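PDB 6WNS: acyl-homoserine-lactone synthase from Mesorhizobium sp. ORS 3359, which probably makes acyl-homoserine lactone quorum-sensing signals, joining an acyl group carried by coenzyme A to the homoserine lactone portion supplied by S-adenosylmethionine. Local coordinates for residues W158-G164 with I175-D180; I25-Y30 with R105-M109. One frame throughout, in Å; residues are numbered along the deposited sequence.

Contact 1 of 2, residues W158-G164 with I175-D180; sequences WTLFELG and IALLID
The indole of Trp158 receives two methyls of Ile179: CD1 of Ile179 sits in the ring plane at the edge of the benzo half, while CG2 of Ile179 comes in obliquely to CE3 of Trp158, 3.6 Å away. Leu126 and Leu130 of helix 121-135 and Leu153 also touch the indole, and NE1 is hydrogen-bonded to Thr189 OG1. This pair lies at one end of an antiparallel beta hairpin, strands 160-162 and 174-180, that finishes the mixed sheet of this acetyltransferase-like fold, with 160-162 as an outermost strand. Phe161 and Leu178 form the hydrogen-bonded pair at its middle, the bond from Leu178 N to Phe161 O being 2.8 Å long and fairly straight (163°). Leu160, Glu162, Leu177 and Ile179 project together to the face that meets helix 149-155, where Glu162 OE1 makes a salt bridge with Arg154. Leu160 takes the first torsion that sets CG between backbone N and carbonyl carbon (62°), and its CD1 ends 4.0 Å from Leu177 CG. Past the strand, Leu163 lays CD1 against Leu177 O at 3.6 Å and sends CD2 to Leu178 CB at 4.0 Å, alongside Pro95. Without these two methyls, as with an alanine at Leu163, a gap would probably open beside Leu178 CB and Pro95. The alternating backbone bonding carries on past the strand, Leu163 N reaching Ala176 O at 2.8 Å with the donor tilted 35° from the carbonyl plane.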
loop_
_atom_site.group_PDB
_atom_site.type_symbol
_atom_site.label_atom_id
_atom_site.label_comp_id
_atom_site.label_asym_id
_atom_site.label_seq_id
_atom_site.Cartn_x
_atom_site.Cartn_y
_atom_site.Cartn_z
ATOM N N TRP A 158 -2.184 15.429 -1.247
ATOM C CA TRP A 158 -2.328 14.485 -2.392
ATOM C C TRP A 158 -3.441 14.971 -3.329
ATOM O O TRP A 158 -4.569 15.439 -2.818
ATOM C CB TRP A 158 -2.582 13.050 -1.932
ATOM C CG TRP A 158 -1.491 12.470 -1.100
ATOM C CD1 TRP A 158 -0.608 13.126 -0.296
ATOM C CD2 TRP A 158 -1.262 11.067 -0.900
ATOM N NE1 TRP A 158 0.178 12.222 0.361
ATOM C CE2 TRP A 158 -0.180 10.950 -0.010
ATOM C CE3 TRP A 158 -1.813 9.909 -1.448
ATOM C CZ2 TRP A 158 0.341 9.714 0.362
ATOM C CZ3 TRP A 158 -1.330 8.680 -1.048
ATOM C CH2 TRP A 158 -0.249 8.590 -0.167
ATOM N N THR A 159 -3.122 14.923 -4.655
ATOM C CA THR A 159 -4.148 15.238 -5.675
ATOM C C THR A 159 -4.594 13.836 -6.137
ATOM O O THR A 159 -3.682 12.922 -6.385
ATOM C CB THR A 159 -3.657 16.315 -6.673
ATOM O OG1 THR A 159 -3.273 15.630 -7.863
ATOM C CG2 THR A 159 -2.490 17.165 -6.186
ATOM N N LEU A 160 -5.903 13.579 -6.041
ATOM C CA LEU A 160 -6.485 12.248 -6.376
ATOM C C LEU A 160 -7.897 12.440 -6.902
ATOM O O LEU A 160 -8.483 13.513 -6.662
ATOM C CB LEU A 160 -6.518 11.353 -5.141
ATOM C CG LEU A 160 -7.375 11.869 -3.990
ATOM C CD1 LEU A 160 -8.835 11.455 -4.100
ATOM C CD2 LEU A 160 -6.790 11.457 -2.675
ATOM N N PHE A 161 -8.397 11.417 -7.592
ATOM C CA PHE A 161 -9.674 11.445 -8.339
ATOM C C PHE A 161 -10.431 10.196 -7.897
ATOM O O PHE A 161 -9.888 9.075 -8.021
ATOM C CB PHE A 161 -9.439 11.514 -9.854
ATOM C CG PHE A 161 -9.259 12.884 -10.460
ATOM C CD1 PHE A 161 -10.261 13.844 -10.388
ATOM C CD2 PHE A 161 -8.136 13.170 -11.225
ATOM C CE1 PHE A 161 -10.107 15.084 -10.982
ATOM C CE2 PHE A 161 -7.985 14.399 -11.835
ATOM C CZ PHE A 161 -8.975 15.355 -11.719
ATOM N N GLU A 162 -11.635 10.362 -7.358
ATOM C CA GLU A 162 -12.558 9.217 -7.147
ATOM C C GLU A 162 -12.883 8.598 -8.517
ATOM O O GLU A 162 -12.990 9.345 -9.481
ATOM C CB GLU A 162 -13.832 9.676 -6.439
ATOM C CG GLU A 162 -13.615 10.058 -4.980
ATOM C CD GLU A 162 -13.140 11.485 -4.720
ATOM O OE1 GLU A 162 -13.089 11.869 -3.437
ATOM O OE2 GLU A 162 -12.828 12.234 -5.808
ATOM N N LEU A 163 -12.994 7.277 -8.623
ATOM C CA LEU A 163 -13.146 6.589 -9.927
ATOM C C LEU A 163 -14.612 6.116 -10.057
ATOM O O LEU A 163 -15.023 5.608 -11.126
ATOM C CB LEU A 163 -12.231 5.350 -9.966
ATOM C CG LEU A 163 -10.740 5.668 -10.064
ATOM C CD1 LEU A 163 -9.903 4.439 -9.817
ATOM C CD2 LEU A 163 -10.372 6.306 -11.428
ATOM N N GLY A 164 -15.423 6.333 -9.012
ATOM C CA GLY A 164 -16.806 5.876 -9.075
ATOM C C GLY A 164 -17.686 6.283 -7.816
ATOM O O GLY A 164 -17.150 6.933 -6.879
ATOM N N ILE A 175 -14.293 2.755 -1.678
ATOM C CA ILE A 175 -14.277 3.611 -2.904
ATOM C C ILE A 175 -12.938 3.392 -3.616
ATOM O O ILE A 175 -11.936 2.962 -2.979
ATOM C CB ILE A 175 -14.580 5.077 -2.560
ATOM C CG1 ILE A 175 -14.889 5.915 -3.819
ATOM C CG2 ILE A 175 -13.472 5.692 -1.702
ATOM C CD1 ILE A 175 -15.882 7.027 -3.580
ATOM N N ALA A 176 -12.947 3.516 -4.938
ATOM C CA ALA A 176 -11.749 3.484 -5.790
ATOM C C ALA A 176 -11.230 4.900 -6.073
ATOM O O ALA A 176 -12.043 5.829 -6.442
ATOM C CB ALA A 176 -12.102 2.726 -7.032
ATOM N N LEU A 177 -9.911 5.075 -5.955
ATOM C CA LEU A 177 -9.194 6.365 -6.171
ATOM C C LEU A 177 -8.058 6.184 -7.179
ATOM O O LEU A 177 -7.446 5.078 -7.212
ATOM C CB LEU A 177 -8.561 6.721 -4.831
ATOM C CG LEU A 177 -9.357 7.539 -3.830
ATOM C CD1 LEU A 177 -10.866 7.490 -4.001
ATOM C CD2 LEU A 177 -8.904 7.143 -2.470
ATOM N N LEU A 178 -7.709 7.242 -7.925
ATOM C CA LEU A 178 -6.444 7.324 -8.721
ATOM C C LEU A 178 -5.570 8.478 -8.197
ATOM O O LEU A 178 -6.049 9.621 -8.198
ATOM C CB LEU A 178 -6.787 7.497 -10.196
ATOM C CG LEU A 178 -5.553 7.484 -11.102
ATOM C CD1 LEU A 178 -4.882 6.119 -10.993
ATOM C CD2 LEU A 178 -5.885 7.834 -12.555
ATOM N N ILE A 179 -4.369 8.187 -7.687
ATOM C CA ILE A 179 -3.514 9.159 -6.937
ATOM C C ILE A 179 -2.369 9.586 -7.845
ATOM O O ILE A 179 -1.705 8.684 -8.374
ATOM C CB ILE A 179 -3.007 8.538 -5.610
ATOM C CG1 ILE A 179 -4.157 8.352 -4.615
ATOM C CG2 ILE A 179 -1.917 9.394 -4.972
ATOM C CD1 ILE A 179 -3.964 7.191 -3.641
ATOM N N ASP A 180 -2.174 10.905 -8.046
ATOM C CA ASP A 180 -0.939 11.429 -8.681
ATOM C C ASP A 180 0.205 11.332 -7.613
ATOM O O ASP A 180 0.160 11.838 -6.485
ATOM C CB ASP A 180 -1.099 12.861 -9.219
ATOM C CG ASP A 180 -2.122 12.917 -10.331
ATOM O OD1 ASP A 180 -2.427 11.824 -10.899
ATOM O OD2 ASP A 180 -2.562 14.075 -10.664
#

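Contact 2 of 2, residues I25-Y30 with R105-M109; sequences IRYDIY and RFFVM
Arg105 points one nitrogen straight at the ring of Tyr30: NH1 stands 3.3 Å above the ring plane, over its centre, and CZ lies 4.4 Å from the ring centroid, only 2° off the normal. Guanidinium and ring are turned 63° against each other, so this is a cation-pi contact made by an approaching N-H corner and not by a flat stack. Ile29 CG2 presses on the opposite face of the ring, which is thereby clamped between its helical neighbour and the strand. Arg105 gets there through a bend at its second torsion (chi2 -44°) that folds the chain back over the phenol, bringing CD to 3.7 Å from Tyr30 OH. A water in the ring plane lies beyond the hydroxyl and donates to Phe106 O at 2.8 Å, linking Tyr30 OH to the strand backbone.

The clamped ring and the neighbouring contact of Ile29 CD1 with Phe107 CD2, at 3.6 Å, make up the tight part of this helix-on-strand crossing. Its margin at Ile25 and Met109, both partly exposed, is looser: Ile25 CG2 stays 4.2 Å from Phe107 CE2. Met109, curled at chi2 and chi3, brings SD back to 3.8 Å from Ile25 CG2.

Arg26 NH2 lies over one face of the Arg105 guanidinium, the two planes steeply inclined to each other. Glu46 OE1 accepts salt bridges from both Arg26 NE and Arg105 NH1, while Asp51 and Asp48 take a further nitrogen of each. The paired cations are thus gathered round carboxylates, which probably balance their charge and, together with the tyrosine face, fix the rotation of Arg105.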
loop_
_atom_site.group_PDB
_atom_site.type_symbol
_atom_site.label_atom_id
_atom_site.label_comp_id
_atom_site.label_asym_id
_atom_site.label_seq_id
_atom_site.Cartn_x
_atom_site.Cartn_y
_atom_site.Cartn_z
ATOM N N ILE A 25 3.229 -11.583 9.852
ATOM C CA ILE A 25 2.558 -10.341 10.277
ATOM C C ILE A 25 1.189 -10.222 9.605
ATOM O O ILE A 25 0.186 -9.845 10.272
ATOM C CB ILE A 25 3.485 -9.146 10.032
ATOM C CG1 ILE A 25 4.614 -9.145 11.063
ATOM C CG2 ILE A 25 2.694 -7.874 10.074
ATOM C CD1 ILE A 25 5.687 -8.086 10.801
ATOM N N ARG A 26 1.109 -10.517 8.326
ATOM C CA ARG A 26 -0.206 -10.502 7.611
ATOM C C ARG A 26 -1.192 -11.483 8.228
ATOM O O ARG A 26 -2.436 -11.196 8.307
ATOM C CB ARG A 26 0.090 -10.767 6.131
ATOM C CG ARG A 26 0.621 -9.472 5.535
ATOM C CD ARG A 26 0.917 -9.527 4.096
ATOM N NE ARG A 26 -0.232 -10.027 3.333
ATOM C CZ ARG A 26 -0.157 -10.232 2.026
ATOM N NH1 ARG A 26 0.844 -9.724 1.346
ATOM N NH2 ARG A 26 -1.088 -10.921 1.415
ATOM N N TYR A 27 -0.705 -12.607 8.726
ATOM C CA TYR A 27 -1.566 -13.535 9.493
ATOM C C TYR A 27 -2.071 -12.819 10.748
ATOM O O TYR A 27 -3.288 -12.797 10.959
ATOM C CB TYR A 27 -0.831 -14.821 9.840
ATOM C CG TYR A 27 -1.477 -15.550 10.957
ATOM C CD1 TYR A 27 -2.536 -16.384 10.675
ATOM C CD2 TYR A 27 -1.099 -15.374 12.285
ATOM C CE1 TYR A 27 -3.177 -17.086 11.663
ATOM C CE2 TYR A 27 -1.731 -16.080 13.301
ATOM C CZ TYR A 27 -2.791 -16.917 12.982
ATOM O OH TYR A 27 -3.476 -17.662 13.896
ATOM N N ASP A 28 -1.188 -12.153 11.481
ATOM C CA ASP A 28 -1.588 -11.454 12.743
ATOM C C ASP A 28 -2.642 -10.384 12.439
ATOM O O ASP A 28 -3.623 -10.250 13.206
ATOM C CB ASP A 28 -0.390 -10.857 13.451
ATOM C CG ASP A 28 0.642 -11.874 13.910
ATOM O OD1 ASP A 28 0.278 -12.996 14.233
ATOM O OD2 ASP A 28 1.826 -11.533 13.891
ATOM N N ILE A 29 -2.500 -9.660 11.348
ATOM C CA ILE A 29 -3.316 -8.470 11.030
ATOM C C ILE A 29 -4.611 -8.897 10.371
ATOM O O ILE A 29 -5.677 -8.384 10.766
ATOM C CB ILE A 29 -2.551 -7.533 10.098
ATOM C CG1 ILE A 29 -1.425 -6.812 10.820
ATOM C CG2 ILE A 29 -3.489 -6.552 9.387
ATOM C CD1 ILE A 29 -0.535 -6.076 9.845
ATOM N N TYR A 30 -4.524 -9.729 9.336
ATOM C CA TYR A 30 -5.659 -9.951 8.413
ATOM C C TYR A 30 -6.440 -11.176 8.836
ATOM O O TYR A 30 -7.686 -11.160 8.601
ATOM C CB TYR A 30 -5.206 -10.054 6.945
ATOM C CG TYR A 30 -4.632 -8.766 6.450
ATOM C CD1 TYR A 30 -3.267 -8.542 6.464
ATOM C CD2 TYR A 30 -5.460 -7.719 6.056
ATOM C CE1 TYR A 30 -2.740 -7.335 6.037
ATOM C CE2 TYR A 30 -4.945 -6.488 5.658
ATOM C CZ TYR A 30 -3.581 -6.294 5.676
ATOM O OH TYR A 30 -3.073 -5.102 5.272
ATOM N N ARG A 105 -2.890 -3.372 0.958
ATOM C CA ARG A 105 -2.205 -3.863 2.180
ATOM C C ARG A 105 -1.397 -2.747 2.844
ATOM O O ARG A 105 -0.260 -2.968 3.173
ATOM C CB ARG A 105 -1.438 -5.119 1.799
ATOM C CG ARG A 105 -2.363 -6.163 1.190
ATOM C CD ARG A 105 -3.725 -6.441 1.835
ATOM N NE ARG A 105 -4.285 -7.690 1.294
ATOM C CZ ARG A 105 -4.062 -8.878 1.845
ATOM N NH1 ARG A 105 -3.629 -8.945 3.094
ATOM N NH2 ARG A 105 -4.537 -9.967 1.277
ATOM N N PHE A 106 -2.000 -1.578 3.033
ATOM C CA PHE A 106 -1.398 -0.531 3.871
ATOM C C PHE A 106 -1.583 -0.937 5.319
ATOM O O PHE A 106 -2.715 -1.273 5.685
ATOM C CB PHE A 106 -2.065 0.817 3.656
ATOM C CG PHE A 106 -1.632 1.858 4.648
ATOM C CD1 PHE A 106 -0.424 2.525 4.492
ATOM C CD2 PHE A 106 -2.432 2.154 5.742
ATOM C CE1 PHE A 106 -0.067 3.533 5.386
ATOM C CE2 PHE A 106 -2.057 3.133 6.649
ATOM C CZ PHE A 106 -0.883 3.829 6.453
ATOM N N PHE A 107 -0.520 -1.032 6.079
ATOM C CA PHE A 107 -0.669 -1.236 7.538
ATOM C C PHE A 107 0.438 -0.501 8.288
ATOM O O PHE A 107 1.575 -0.333 7.781
ATOM C CB PHE A 107 -0.618 -2.729 7.862
ATOM C CG PHE A 107 0.730 -3.321 7.576
ATOM C CD1 PHE A 107 1.135 -3.587 6.278
ATOM C CD2 PHE A 107 1.633 -3.525 8.602
ATOM C CE1 PHE A 107 2.395 -4.098 6.023
ATOM C CE2 PHE A 107 2.870 -4.095 8.347
ATOM C CZ PHE A 107 3.247 -4.386 7.067
ATOM N N VAL A 108 0.095 -0.182 9.517
ATOM C CA VAL A 108 1.008 0.308 10.554
ATOM C C VAL A 108 0.816 -0.572 11.782
ATOM O O VAL A 108 -0.371 -0.786 12.293
ATOM C CB VAL A 108 0.695 1.787 10.870
ATOM C CG1 VAL A 108 1.686 2.366 11.857
ATOM C CG2 VAL A 108 0.624 2.617 9.593
ATOM N N MET A 109 1.938 -1.023 12.309
ATOM C CA MET A 109 1.902 -1.895 13.486
ATOM C C MET A 109 1.497 -1.009 14.664
ATOM O O MET A 109 1.666 0.213 14.632
ATOM C CB MET A 109 3.241 -2.614 13.693
ATOM C CG MET A 109 3.632 -3.419 12.493
ATOM S SD MET A 109 2.454 -4.798 12.255
ATOM C CE MET A 109 2.862 -5.838 13.665
HETATM O O HOH W 1 -4.460 -3.160 4.705
#

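How the contacts relate
From the N terminus, the chain runs through strand 4-7 into helix 16-31, then builds strands 56-60 and 69-75 and short helix 81-84 before strand 100-108 returns to that helix; contact 2 closes this long loop. Helix 121-135, strand 140-146 and helix 149-155 follow, and contact 1 then closes a hairpin with ten residues between its segments. The two closures stand in series, neither nested nor crossed. Contact 2 ties the N-terminal helix to the central part of the sheet, whereas contact 1 completes the sheet at its far edge, with strand 140-146 lying between strands 100-108 and 174-180. Their centres are about 23 Å apart, on opposite sides of the chain's centre.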